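Local coordinates for protein Esterase/lipase (Lactobacillus rhamnosus, PDB 4N5H) that probably hydrolyses carboxylic ester bonds, and may also transfer acyl groups, as an esterase of the alpha/beta-hydrolase fold, at residues 221-226 with 230-235; 153-158 with 175-180; 251-256 with 265-270; 110-115 with 166-171; 148-153 with 187-192. The protein carries 1 engineered substitution. All coordinates share one frame; numbering follows the deposited sequence.

In the fold
From the N terminus, contact 4 opens first, at the start of helix 112-129. Helix 147-158 then opens contacts 5 and 2 in turn, which share S153. Contact 4 closes at the end of helix 162-168, contact 2 on the way into strand 179-183, and contact 5 in the loop beyond that strand. Contact 2 is therefore nested within the loop of contact 5, and contact 4 crosses both. The last two follow in series: contact 1 closes a short loop between helix 223-226 and strand 235-240, and contact 3 joins helix 246-258 to strand 263-268. F223 of contact 1 touches both helix 147-158 and helix 246-258, tying the helical layer together beside the central sheet.

Contact 1. Residues 221-226 with 230-235; sequences LNFSQV and LDLPPF
A chi1 of 179° carries the ring of F223 away from its backbone nitrogen, and at F235 a chi1 of -76° sets CG opposite the carbonyl carbon, which sends the two rings at each other from opposite directions. They meet as an offset edge-to-face pair, the edge of F223 directed at the face of F235, with ring centroids 5.6 Å apart and planes at 67°. The nearest atoms are F223 CE1 and F235 CZ, 4.0 Å apart. Beside them L232 adds a methyl group, its CD1 lying 4.3 Å from F223 CZ. Farther along, CD1 of L230 rests 3.3 Å from the carbonyl oxygen of V226.

Helix 223-226, which presents F223, is tied down at its start. Q225 OE1 accepts from N222 N in the carbonyl plane and from N222 ND2 at 2.9 Å, the amide nitrogen standing well above that plane. F223 also touches S153 and C157 of helix 147-158 and L252 and V255 of helix 246-258, and F235 begins strand 235-240. Cohesion between 221-226 and 230-235 thus rests on ring shape and apolar burial, while the polar bonds serve to fix the helix start.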
# COMPACT_ATOMS: atom_id res chain seq x y z
N LEU A 221 -28.05 4.53 -32.44
CA LEU A 221 -26.65 4.41 -31.89
C LEU A 221 -26.11 5.83 -31.60
O LEU A 221 -25.19 5.94 -30.81
CB LEU A 221 -25.69 3.78 -32.91
CG LEU A 221 -25.40 2.36 -33.16
CD1 LEU A 221 -24.00 2.29 -33.70
CD2 LEU A 221 -25.50 1.50 -31.96
N ASN A 222 -26.62 6.86 -32.30
CA ASN A 222 -26.05 8.21 -32.29
C ASN A 222 -26.99 9.13 -31.59
O ASN A 222 -28.22 9.05 -31.69
CB ASN A 222 -25.78 8.68 -33.71
CG ASN A 222 -24.78 7.82 -34.43
OD1 ASN A 222 -23.58 8.02 -34.34
ND2 ASN A 222 -25.28 6.79 -35.14
N PHE A 223 -26.46 10.09 -30.83
CA PHE A 223 -27.34 11.10 -30.22
C PHE A 223 -28.25 11.77 -31.23
O PHE A 223 -29.39 12.08 -30.93
CB PHE A 223 -26.48 12.14 -29.46
CG PHE A 223 -27.26 13.21 -28.83
CD1 PHE A 223 -27.86 12.98 -27.63
CD2 PHE A 223 -27.31 14.47 -29.38
CE1 PHE A 223 -28.62 13.94 -26.99
CE2 PHE A 223 -28.02 15.46 -28.76
CZ PHE A 223 -28.69 15.19 -27.56
N SER A 224 -27.73 12.07 -32.42
CA SER A 224 -28.50 12.71 -33.45
C SER A 224 -29.75 11.87 -33.81
O SER A 224 -30.67 12.44 -34.38
CB SER A 224 -27.66 12.90 -34.69
OG SER A 224 -27.07 11.73 -35.20
N GLN A 225 -29.71 10.54 -33.55
CA GLN A 225 -30.88 9.66 -33.83
C GLN A 225 -31.83 9.59 -32.70
O GLN A 225 -32.99 9.30 -32.93
CB GLN A 225 -30.42 8.27 -34.18
CG GLN A 225 -29.72 8.16 -35.47
CD GLN A 225 -28.90 6.95 -35.62
OE1 GLN A 225 -28.18 6.51 -34.74
NE2 GLN A 225 -28.94 6.40 -36.84
N VAL A 226 -31.42 9.80 -31.44
CA VAL A 226 -32.36 9.76 -30.33
C VAL A 226 -32.89 11.11 -29.85
O VAL A 226 -33.86 11.16 -29.13
CB VAL A 226 -31.73 8.93 -29.14
CG1 VAL A 226 -31.57 7.47 -29.53
CG2 VAL A 226 -30.38 9.47 -28.76
N LEU A 230 -37.80 15.69 -28.78
CA LEU A 230 -37.96 15.53 -27.37
C LEU A 230 -37.68 16.79 -26.65
O LEU A 230 -36.84 17.59 -27.12
CB LEU A 230 -36.96 14.47 -26.88
CG LEU A 230 -37.12 13.08 -27.42
CD1 LEU A 230 -36.01 12.21 -26.81
CD2 LEU A 230 -38.49 12.49 -27.10
N ASP A 231 -38.32 16.98 -25.51
CA ASP A 231 -37.98 18.11 -24.69
C ASP A 231 -36.99 17.58 -23.65
O ASP A 231 -37.31 16.72 -22.80
CB ASP A 231 -39.18 18.69 -24.00
CG ASP A 231 -40.07 19.50 -24.95
OD1 ASP A 231 -39.65 19.88 -26.07
OD2 ASP A 231 -41.19 19.75 -24.51
N LEU A 232 -35.79 18.11 -23.75
CA LEU A 232 -34.61 17.59 -22.99
C LEU A 232 -34.21 18.54 -21.86
O LEU A 232 -34.40 19.74 -21.92
CB LEU A 232 -33.43 17.30 -23.97
CG LEU A 232 -33.67 16.18 -24.96
CD1 LEU A 232 -32.59 16.16 -25.99
CD2 LEU A 232 -33.76 14.74 -24.33
N PRO A 233 -33.47 17.99 -20.87
CA PRO A 233 -32.81 18.88 -19.98
C PRO A 233 -31.73 19.70 -20.70
O PRO A 233 -31.26 19.34 -21.80
CB PRO A 233 -32.14 17.89 -18.95
CG PRO A 233 -32.12 16.61 -19.61
CD PRO A 233 -33.11 16.58 -20.71
N PRO A 234 -31.20 20.67 -19.98
CA PRO A 234 -30.02 21.37 -20.48
C PRO A 234 -28.75 20.47 -20.40
O PRO A 234 -28.72 19.56 -19.57
CB PRO A 234 -29.84 22.54 -19.56
CG PRO A 234 -30.91 22.41 -18.57
CD PRO A 234 -31.60 21.12 -18.67
N PHE A 235 -27.87 20.69 -21.36
CA PHE A 235 -26.60 19.99 -21.52
C PHE A 235 -25.46 20.93 -21.24
O PHE A 235 -25.55 22.19 -21.36
CB PHE A 235 -26.40 19.41 -22.87
CG PHE A 235 -27.23 18.14 -23.10
CD1 PHE A 235 -28.60 18.18 -23.25
CD2 PHE A 235 -26.62 16.88 -23.16
CE1 PHE A 235 -29.34 17.01 -23.45
CE2 PHE A 235 -27.36 15.77 -23.40
CZ PHE A 235 -28.71 15.79 -23.50

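Contact 2. Residues 153-158 with 175-180; sequences SLVACI and FNFTLV
F177 and A156 bury the largest areas here, followed by V180. The F177 ring leans obliquely against the helix backbone at A156, where its CE1 approaches A156 CA to 4.0 Å. The same end of the ring meets V155: F177 CZ lies 3.9 Å from V155 CG1, the two side chains crossing at about a right angle. V155 brings this methyl forward because its chi1 of 162° places CG1 on the far side from the backbone nitrogen. The ring therefore bears on two successive residues of the helix, touching a branch of one and the main chain of the other. Cutting F177 back to an alanine is likely to open a gap beside A156 and leave V155 CG1 without its aromatic neighbour.

The single methyl of A156 is matched by one branch of V180, with A156 CB and V180 CG2 3.9 Å apart. A side chain this small probably lets the helix backbone come close to F177 and the strand. Helix 112-129 packs on V155 through I119, while V180 joins strand 235-240 through a backbone bond to M236.

Strands 140-145 and 179-183 run parallel as neighbours in the sheet, and helix 147-158 lies in the connection between them. The contact thus seats the helix on the start of the strand that follows it and on the loop leading into that strand, as in the beta-alpha-beta crossovers of the alpha/beta-hydrolase fold; here the helix is the one that follows the probable nucleophile elbow.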
# COMPACT_ATOMS: atom_id res chain seq x y z
N SER A 153 -25.64 10.65 -23.00
CA SER A 153 -26.43 11.43 -23.92
C SER A 153 -27.66 10.61 -24.35
O SER A 153 -28.75 11.15 -24.49
CB SER A 153 -25.63 11.96 -25.13
OG SER A 153 -25.39 10.91 -26.09
N LEU A 154 -27.43 9.31 -24.54
CA LEU A 154 -28.58 8.39 -24.87
C LEU A 154 -29.54 8.19 -23.74
O LEU A 154 -30.79 8.25 -23.93
CB LEU A 154 -28.05 7.05 -25.38
CG LEU A 154 -27.94 6.86 -26.88
CD1 LEU A 154 -27.03 7.90 -27.55
CD2 LEU A 154 -27.50 5.46 -27.30
N VAL A 155 -29.05 7.98 -22.51
CA VAL A 155 -29.88 7.80 -21.35
C VAL A 155 -30.79 9.04 -21.14
O VAL A 155 -31.96 8.94 -20.90
CB VAL A 155 -28.96 7.60 -20.09
CG1 VAL A 155 -29.72 7.84 -18.77
CG2 VAL A 155 -28.36 6.24 -20.08
N ALA A 156 -30.22 10.25 -21.36
CA ALA A 156 -30.98 11.51 -21.21
C ALA A 156 -32.18 11.54 -22.18
O ALA A 156 -33.26 11.94 -21.76
CB ALA A 156 -30.10 12.70 -21.49
N CYS A 157 -32.00 11.05 -23.37
CA CYS A 157 -33.10 11.01 -24.35
C CYS A 157 -34.10 9.91 -24.05
O CYS A 157 -35.34 10.12 -24.10
CB CYS A 157 -32.54 10.77 -25.73
SG CYS A 157 -31.55 12.16 -26.36
N ILE A 158 -33.58 8.75 -23.72
CA ILE A 158 -34.44 7.58 -23.42
C ILE A 158 -35.34 7.88 -22.26
O ILE A 158 -36.52 7.53 -22.28
CB ILE A 158 -33.63 6.29 -23.23
CG1 ILE A 158 -32.87 5.93 -24.49
CG2 ILE A 158 -34.52 5.14 -22.77
CD1 ILE A 158 -31.70 5.01 -24.27
N PHE A 175 -37.21 10.13 -11.34
CA PHE A 175 -36.58 11.41 -11.12
C PHE A 175 -36.13 11.89 -12.47
O PHE A 175 -36.22 11.14 -13.41
CB PHE A 175 -35.46 11.33 -10.07
CG PHE A 175 -34.31 10.37 -10.40
CD1 PHE A 175 -33.23 10.78 -11.22
CD2 PHE A 175 -34.31 9.08 -9.93
CE1 PHE A 175 -32.18 9.92 -11.50
CE2 PHE A 175 -33.22 8.21 -10.17
CZ PHE A 175 -32.14 8.64 -10.95
N ASN A 176 -35.75 13.16 -12.55
CA ASN A 176 -35.38 13.77 -13.84
C ASN A 176 -33.92 14.20 -13.70
O ASN A 176 -33.43 14.34 -12.58
CB ASN A 176 -36.19 15.05 -14.07
CG ASN A 176 -37.74 14.86 -14.02
OD1 ASN A 176 -38.31 14.08 -14.77
ND2 ASN A 176 -38.41 15.62 -13.10
N PHE A 177 -33.30 14.56 -14.79
CA PHE A 177 -31.94 15.14 -14.81
C PHE A 177 -32.03 16.65 -14.89
O PHE A 177 -32.72 17.20 -15.81
CB PHE A 177 -31.15 14.60 -15.98
CG PHE A 177 -31.17 13.11 -16.08
CD1 PHE A 177 -31.61 12.48 -17.22
CD2 PHE A 177 -30.77 12.36 -14.99
CE1 PHE A 177 -31.66 11.07 -17.28
CE2 PHE A 177 -30.77 10.98 -15.07
CZ PHE A 177 -31.25 10.33 -16.19
N THR A 178 -31.42 17.32 -13.93
CA THR A 178 -31.32 18.76 -13.90
C THR A 178 -30.37 19.32 -14.98
O THR A 178 -30.63 20.36 -15.61
CB THR A 178 -30.87 19.21 -12.48
OG1 THR A 178 -31.75 18.63 -11.54
CG2 THR A 178 -30.87 20.72 -12.33
N LEU A 179 -29.28 18.60 -15.22
CA LEU A 179 -28.27 18.98 -16.16
C LEU A 179 -27.61 17.67 -16.63
O LEU A 179 -27.45 16.77 -15.80
CB LEU A 179 -27.21 19.82 -15.46
CG LEU A 179 -25.98 20.24 -16.29
CD1 LEU A 179 -26.28 21.03 -17.58
CD2 LEU A 179 -25.02 21.10 -15.41
N VAL A 180 -27.21 17.61 -17.86
CA VAL A 180 -26.46 16.51 -18.41
C VAL A 180 -25.14 17.09 -18.93
O VAL A 180 -25.07 17.85 -19.90
CB VAL A 180 -27.19 15.80 -19.50
CG1 VAL A 180 -26.40 14.64 -19.99
CG2 VAL A 180 -28.54 15.30 -19.06

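Contact 3. Residues 251-256 with 265-270; sequences ALLKVF and TKLWPA. With IPA (isopropyl alcohol), chain B.
L253 is the residue of helix segment 251-256 that reaches strand segment 265-270, and it uses both methyls. Its CD2 meets CG2 of T265 at 4.0 Å, the side chains crossing at about a right angle, and its CD1 lies 4.3 Å from CD1 of L267. At the end of the segment F256 meets the rings of F235 and Y263, and L252 CG lies over one face of its ring, offset toward the rim.

T265 and L267 alternate along the strand with K266 and W268, which face helix 288-311. There K266 NZ gives a hydrogen bond of 2.7 Å to O2 of an isopropanol, probably from the crystallisation liquor, and forms salt bridges with E292 and E296. The alcohol's C3 is placed over the centre of one face of W268, so close (3.1 Å to CD2) that its exact position is doubtful. With an alanine at W268, T293 OG1 would probably lose its indole partner and F280 the ring it meets edge-to-face.

Within this beta-alpha-beta unit the strand is thus two-sided: L253 meets T265 and L267 through methyl groups, the rings of F256, F235 and Y263 adding to the join, whereas charge and indole chemistry serve the side toward helix 288-311.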
# COMPACT_ATOMS: atom_id res chain seq x y z
N ALA A 251 -19.08 17.94 -33.90
CA ALA A 251 -20.27 17.29 -34.50
C ALA A 251 -21.45 17.42 -33.58
O ALA A 251 -22.58 17.74 -34.02
CB ALA A 251 -20.01 15.83 -34.81
N LEU A 252 -21.26 17.15 -32.28
CA LEU A 252 -22.35 17.32 -31.34
C LEU A 252 -22.92 18.71 -31.23
O LEU A 252 -24.13 18.91 -31.09
CB LEU A 252 -21.91 16.90 -29.91
CG LEU A 252 -23.03 16.85 -28.92
CD1 LEU A 252 -24.19 15.96 -29.38
CD2 LEU A 252 -22.45 16.20 -27.63
N LEU A 253 -22.06 19.74 -31.32
CA LEU A 253 -22.60 21.06 -31.26
C LEU A 253 -23.62 21.33 -32.45
O LEU A 253 -24.62 21.98 -32.28
CB LEU A 253 -21.50 22.08 -31.31
CG LEU A 253 -20.62 22.24 -30.08
CD1 LEU A 253 -19.43 23.12 -30.47
CD2 LEU A 253 -21.43 22.80 -28.97
N LYS A 254 -23.26 20.86 -33.61
CA LYS A 254 -24.13 21.00 -34.75
C LYS A 254 -25.46 20.29 -34.52
O LYS A 254 -26.51 20.78 -34.89
CB LYS A 254 -23.46 20.48 -36.03
CG LYS A 254 -22.35 21.38 -36.49
CD LYS A 254 -21.58 20.69 -37.61
CE LYS A 254 -20.50 21.62 -38.06
NZ LYS A 254 -19.43 20.75 -38.59
N VAL A 255 -25.42 19.09 -33.94
CA VAL A 255 -26.68 18.39 -33.54
C VAL A 255 -27.48 19.15 -32.52
O VAL A 255 -28.73 19.30 -32.64
CB VAL A 255 -26.42 16.97 -33.00
CG1 VAL A 255 -27.73 16.34 -32.56
CG2 VAL A 255 -25.65 16.17 -34.03
N PHE A 256 -26.78 19.73 -31.51
CA PHE A 256 -27.42 20.55 -30.54
C PHE A 256 -28.15 21.75 -31.22
O PHE A 256 -29.32 22.04 -30.93
CB PHE A 256 -26.45 21.11 -29.55
CG PHE A 256 -25.94 20.13 -28.45
CD1 PHE A 256 -26.56 18.91 -28.15
CD2 PHE A 256 -24.91 20.58 -27.60
CE1 PHE A 256 -26.08 18.13 -27.09
CE2 PHE A 256 -24.48 19.80 -26.53
CZ PHE A 256 -25.09 18.60 -26.26
N THR A 265 -21.07 25.48 -22.76
CA THR A 265 -19.85 24.80 -23.07
C THR A 265 -18.75 25.23 -22.15
O THR A 265 -18.76 26.34 -21.63
CB THR A 265 -19.38 25.02 -24.50
OG1 THR A 265 -19.06 26.44 -24.66
CG2 THR A 265 -20.40 24.61 -25.52
N LYS A 266 -17.78 24.35 -22.01
CA LYS A 266 -16.47 24.66 -21.38
C LYS A 266 -15.45 23.95 -22.24
O LYS A 266 -15.03 22.85 -21.93
CB LYS A 266 -16.38 24.27 -19.91
CG LYS A 266 -15.03 24.56 -19.25
CD LYS A 266 -14.93 25.87 -18.68
CE LYS A 266 -13.70 26.04 -17.78
NZ LYS A 266 -13.69 27.52 -17.69
N LEU A 267 -15.07 24.56 -23.35
CA LEU A 267 -14.16 23.95 -24.34
C LEU A 267 -12.87 24.71 -24.31
O LEU A 267 -12.85 25.93 -24.60
CB LEU A 267 -14.78 24.06 -25.73
CG LEU A 267 -15.99 23.14 -25.93
CD1 LEU A 267 -16.80 23.60 -27.13
CD2 LEU A 267 -15.58 21.69 -26.07
N TRP A 268 -11.81 24.04 -23.93
CA TRP A 268 -10.55 24.69 -23.78
C TRP A 268 -9.90 24.92 -25.17
O TRP A 268 -9.78 23.98 -25.99
CB TRP A 268 -9.67 23.81 -22.85
CG TRP A 268 -10.13 23.82 -21.42
CD1 TRP A 268 -11.12 23.05 -20.84
CD2 TRP A 268 -9.64 24.71 -20.39
NE1 TRP A 268 -11.21 23.37 -19.52
CE2 TRP A 268 -10.33 24.36 -19.21
CE3 TRP A 268 -8.65 25.71 -20.35
CZ2 TRP A 268 -10.12 25.01 -18.02
CZ3 TRP A 268 -8.44 26.36 -19.14
CH2 TRP A 268 -9.14 26.00 -18.01
N PRO A 269 -9.30 26.10 -25.36
CA PRO A 269 -8.55 26.33 -26.61
C PRO A 269 -7.20 25.63 -26.64
O PRO A 269 -6.57 25.38 -25.59
CB PRO A 269 -8.37 27.85 -26.60
CG PRO A 269 -8.30 28.22 -25.21
CD PRO A 269 -9.24 27.27 -24.44
N ALA A 270 -6.68 25.42 -27.82
CA ALA A 270 -5.37 24.80 -27.97
C ALA A 270 -4.28 25.55 -27.25
O ALA A 270 -3.36 24.96 -26.73
CB ALA A 270 -5.01 24.59 -29.44
C1 IPA B . -10.89 29.41 -20.58
C2 IPA B . -12.01 28.42 -21.01
C3 IPA B . -11.63 27.02 -20.90
O2 IPA B . -13.13 28.35 -20.17

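Contact 4. Residues 110-115 with 166-171; sequences VDLRGQ and ELFGVS
R113 lays the edge of its guanidinium against the carbonyl oxygen of L167, gripping that one atom side-on with two nitrogens. NE and NH2 of R113 each stand 3.0 Å from L167 O, which lies in the guanidinium plane, and both bonds have an N-H...O angle of 148°. The oxygen is met unevenly: NE comes in the carbonyl plane, NH2 tilted 29° from it. The arginine runs extended through its first two torsions and then bends at chi3 (-69°), which turns the flat group onto the end of helix 162-168. On the way, R113 CG passes 3.5 Å from F168 O. The remaining nitrogen, NH1, forms a salt bridge with D214, which probably holds the group in its rotation.

L167 belongs to the last turn of its helix, which finishes in a Schellman motif with G169 at positive phi. A positive group at the C-terminal end of a helix is likely to interact favourably with the helix dipole. The start of helix 112-129 is capped in turn by D111, whose OD1 receives weak bonds from R113 N and G114 N.

F168 turns the edge of its ring toward this helix start. L112 CG lies 4.3 Å from F168 CE2, near the ring plane, and R113 CA sits at the edge as well. L112 also reaches L151 and L154 of helix 147-158, while F168 packs on I158 of that helix and on L217.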
# COMPACT_ATOMS: atom_id res chain seq x y z
N VAL A 110 -22.13 -8.07 -24.01
CA VAL A 110 -23.43 -7.49 -24.29
C VAL A 110 -23.28 -6.55 -25.51
O VAL A 110 -22.17 -6.34 -26.06
CB VAL A 110 -23.95 -6.67 -23.08
CG1 VAL A 110 -24.17 -7.61 -21.91
CG2 VAL A 110 -22.93 -5.62 -22.69
N ASP A 111 -24.40 -5.99 -25.92
CA ASP A 111 -24.43 -4.93 -26.89
C ASP A 111 -24.93 -3.65 -26.20
O ASP A 111 -25.00 -3.61 -24.96
CB ASP A 111 -25.29 -5.28 -28.13
CG ASP A 111 -26.70 -5.56 -27.83
OD1 ASP A 111 -27.27 -5.02 -26.87
OD2 ASP A 111 -27.36 -6.28 -28.64
N LEU A 112 -25.16 -2.62 -27.00
CA LEU A 112 -25.54 -1.30 -26.44
C LEU A 112 -26.78 -1.42 -25.59
O LEU A 112 -26.90 -0.80 -24.57
CB LEU A 112 -25.71 -0.32 -27.58
CG LEU A 112 -26.29 1.09 -27.17
CD1 LEU A 112 -25.37 1.76 -26.10
CD2 LEU A 112 -26.43 1.96 -28.41
N ARG A 113 -27.77 -2.23 -26.01
CA ARG A 113 -28.97 -2.36 -25.21
C ARG A 113 -28.69 -2.87 -23.81
O ARG A 113 -29.30 -2.38 -22.82
CB ARG A 113 -30.06 -3.21 -25.94
CG ARG A 113 -31.27 -3.50 -25.12
CD ARG A 113 -32.28 -4.34 -25.85
NE ARG A 113 -32.93 -3.66 -26.95
CZ ARG A 113 -32.68 -3.89 -28.24
NH1 ARG A 113 -31.68 -4.75 -28.59
NH2 ARG A 113 -33.37 -3.23 -29.20
N GLY A 114 -27.82 -3.88 -23.68
CA GLY A 114 -27.46 -4.47 -22.34
C GLY A 114 -26.82 -3.34 -21.50
O GLY A 114 -27.13 -3.25 -20.31
N GLN A 115 -26.00 -2.52 -22.11
CA GLN A 115 -25.30 -1.39 -21.38
C GLN A 115 -26.31 -0.38 -20.87
O GLN A 115 -26.28 0.05 -19.69
CB GLN A 115 -24.20 -0.69 -22.20
CG GLN A 115 -23.13 -1.71 -22.54
CD GLN A 115 -21.93 -1.11 -23.17
OE1 GLN A 115 -22.01 -0.16 -23.95
NE2 GLN A 115 -20.80 -1.61 -22.78
N GLU A 166 -39.30 1.71 -24.89
CA GLU A 166 -39.74 0.38 -25.39
C GLU A 166 -38.64 -0.23 -26.19
O GLU A 166 -38.37 -1.45 -26.05
CB GLU A 166 -40.95 0.57 -26.27
CG GLU A 166 -42.11 1.07 -25.43
CD GLU A 166 -43.05 0.02 -24.95
OE1 GLU A 166 -42.84 -1.15 -25.31
OE2 GLU A 166 -44.03 0.37 -24.24
N LEU A 167 -37.99 0.53 -27.07
CA LEU A 167 -36.94 -0.07 -27.94
C LEU A 167 -35.73 -0.60 -27.12
O LEU A 167 -35.18 -1.67 -27.43
CB LEU A 167 -36.48 0.89 -29.03
CG LEU A 167 -37.37 1.22 -30.24
CD1 LEU A 167 -36.50 2.01 -31.22
CD2 LEU A 167 -37.99 0.01 -30.93
N PHE A 168 -35.33 0.15 -26.09
CA PHE A 168 -34.24 -0.26 -25.28
C PHE A 168 -34.61 -1.20 -24.15
O PHE A 168 -33.71 -1.63 -23.45
CB PHE A 168 -33.48 0.98 -24.76
CG PHE A 168 -32.63 1.62 -25.81
CD1 PHE A 168 -33.13 2.62 -26.60
CD2 PHE A 168 -31.29 1.22 -26.02
CE1 PHE A 168 -32.34 3.21 -27.58
CE2 PHE A 168 -30.47 1.87 -26.98
CZ PHE A 168 -31.02 2.84 -27.76
N GLY A 169 -35.89 -1.49 -23.97
CA GLY A 169 -36.34 -2.42 -22.93
C GLY A 169 -36.09 -1.88 -21.53
O GLY A 169 -35.78 -2.69 -20.66
N VAL A 170 -36.37 -0.60 -21.30
CA VAL A 170 -36.23 0.02 -19.93
C VAL A 170 -37.49 0.76 -19.61
O VAL A 170 -38.28 0.98 -20.46
CB VAL A 170 -34.99 0.96 -19.85
CG1 VAL A 170 -33.74 0.21 -20.16
CG2 VAL A 170 -35.07 2.14 -20.80
N SER A 171 -37.71 0.97 -18.34
CA SER A 171 -38.78 1.85 -17.84
C SER A 171 -38.16 3.15 -17.42
O SER A 171 -37.04 3.20 -16.97
CB SER A 171 -39.39 1.20 -16.60
OG SER A 171 -40.01 0.01 -16.97

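Contact 5. Residues 148-153 with 187-192; sequences GGHLAS and AEPSKL
The backbones of H150 and A187 come within 4.2 Å of each other, CA to CA, where helix 147-158 passes the loop leading into the 3-10 turn at 189-192. The H150 side chain, with CG set opposite the backbone nitrogen (chi1 169°), leaves the helix so that one edge of its imidazole runs along this loop. Its CD2 points nearly in the ring plane at the carbonyl oxygen of A187, 3.9 Å away, and the same carbon lies 3.7 Å from CD of P189. The proline ring meets the histidine obliquely, the two side chains crossing at about a right angle, and P189 CG reaches H150 NE2 at 3.9 Å.

That nitrogen is engaged beyond the contact, in a hydrogen bond to the carbonyl oxygen of L221. W77 meets the imidazole with its ring plane at about 85°. Between them, the L221 bond, the tryptophan and the proline should allow the histidine little freedom to turn.

One turn farther on, S153 folds its hydroxyl back onto its own helix. With chi1 at 77°, OG gives its proton to H150 O over 2.8 Å, which satisfies this buried polar atom. The same hydroxyl oxygen, S153 OG, also lies 3.9 Å from A187 CB.

G148, at the start of the segment, belongs to a GxSxG sequence, consistent with the nucleophile elbow of alpha/beta hydrolases. The contact thus packs the first turns of the helix behind that elbow against the loop beyond strand 179-183, close to the probable catalytic triad.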
# COMPACT_ATOMS: atom_id res chain seq x y z
N GLY A 148 -18.66 6.98 -22.05
CA GLY A 148 -19.62 7.26 -21.03
C GLY A 148 -20.46 8.51 -21.35
O GLY A 148 -21.61 8.61 -20.85
N GLY A 149 -19.89 9.50 -22.06
CA GLY A 149 -20.66 10.63 -22.54
C GLY A 149 -21.68 10.26 -23.64
O GLY A 149 -22.75 10.79 -23.68
N HIS A 150 -21.30 9.35 -24.49
CA HIS A 150 -22.25 8.75 -25.44
C HIS A 150 -23.38 8.15 -24.66
O HIS A 150 -24.55 8.47 -24.94
CB HIS A 150 -21.56 7.63 -26.21
CG HIS A 150 -22.48 6.78 -27.00
ND1 HIS A 150 -22.81 5.50 -26.66
CD2 HIS A 150 -23.12 7.03 -28.19
CE1 HIS A 150 -23.60 4.98 -27.59
NE2 HIS A 150 -23.88 5.92 -28.48
N LEU A 151 -23.08 7.30 -23.69
CA LEU A 151 -24.12 6.59 -22.98
C LEU A 151 -24.99 7.56 -22.21
O LEU A 151 -26.23 7.45 -22.22
CB LEU A 151 -23.52 5.55 -22.05
CG LEU A 151 -22.82 4.33 -22.71
CD1 LEU A 151 -21.90 3.59 -21.77
CD2 LEU A 151 -23.86 3.42 -23.29
N ALA A 152 -24.39 8.57 -21.55
CA ALA A 152 -25.16 9.55 -20.83
C ALA A 152 -26.10 10.31 -21.79
O ALA A 152 -27.24 10.65 -21.36
CB ALA A 152 -24.31 10.54 -20.10
N SER A 153 -25.64 10.65 -23.00
CA SER A 153 -26.43 11.43 -23.92
C SER A 153 -27.66 10.61 -24.35
O SER A 153 -28.75 11.15 -24.49
CB SER A 153 -25.63 11.96 -25.13
OG SER A 153 -25.39 10.91 -26.09
N ALA A 187 -20.41 10.99 -28.92
CA ALA A 187 -21.85 10.87 -29.02
C ALA A 187 -22.36 10.51 -30.42
O ALA A 187 -23.56 10.09 -30.53
CB ALA A 187 -22.54 12.10 -28.49
N GLU A 188 -21.48 10.64 -31.44
CA GLU A 188 -21.81 10.26 -32.81
C GLU A 188 -20.88 9.17 -33.32
O GLU A 188 -20.00 9.43 -34.17
CB GLU A 188 -21.77 11.51 -33.70
CG GLU A 188 -22.70 12.61 -33.27
CD GLU A 188 -24.16 12.28 -33.54
OE1 GLU A 188 -24.51 11.96 -34.71
OE2 GLU A 188 -24.95 12.34 -32.62
N PRO A 189 -21.00 7.94 -32.77
CA PRO A 189 -20.01 6.91 -33.07
C PRO A 189 -19.96 6.58 -34.58
O PRO A 189 -18.88 6.18 -35.09
CB PRO A 189 -20.47 5.71 -32.31
CG PRO A 189 -21.66 6.02 -31.65
CD PRO A 189 -21.87 7.48 -31.67
N SER A 190 -21.05 6.88 -35.30
CA SER A 190 -21.05 6.53 -36.79
C SER A 190 -20.07 7.41 -37.55
O SER A 190 -19.63 6.99 -38.66
CB SER A 190 -22.48 6.62 -37.40
OG SER A 190 -23.24 5.66 -36.79
N LYS A 191 -19.70 8.55 -36.99
CA LYS A 191 -18.66 9.43 -37.56
C LYS A 191 -17.26 9.06 -37.14
O LYS A 191 -16.30 9.80 -37.45
CB LYS A 191 -18.92 10.86 -37.10
CG LYS A 191 -20.21 11.41 -37.61
CD LYS A 191 -20.27 12.88 -37.23
CE LYS A 191 -21.60 13.50 -37.62
NZ LYS A 191 -21.83 13.26 -39.08
N LEU A 192 -17.07 7.97 -36.37
CA LEU A 192 -15.72 7.63 -35.90
C LEU A 192 -14.70 7.52 -37.09
O LEU A 192 -13.52 7.91 -36.93
CB LEU A 192 -15.71 6.38 -35.03
CG LEU A 192 -16.09 6.71 -33.57
CD1 LEU A 192 -16.25 5.41 -32.87
CD2 LEU A 192 -14.94 7.47 -32.95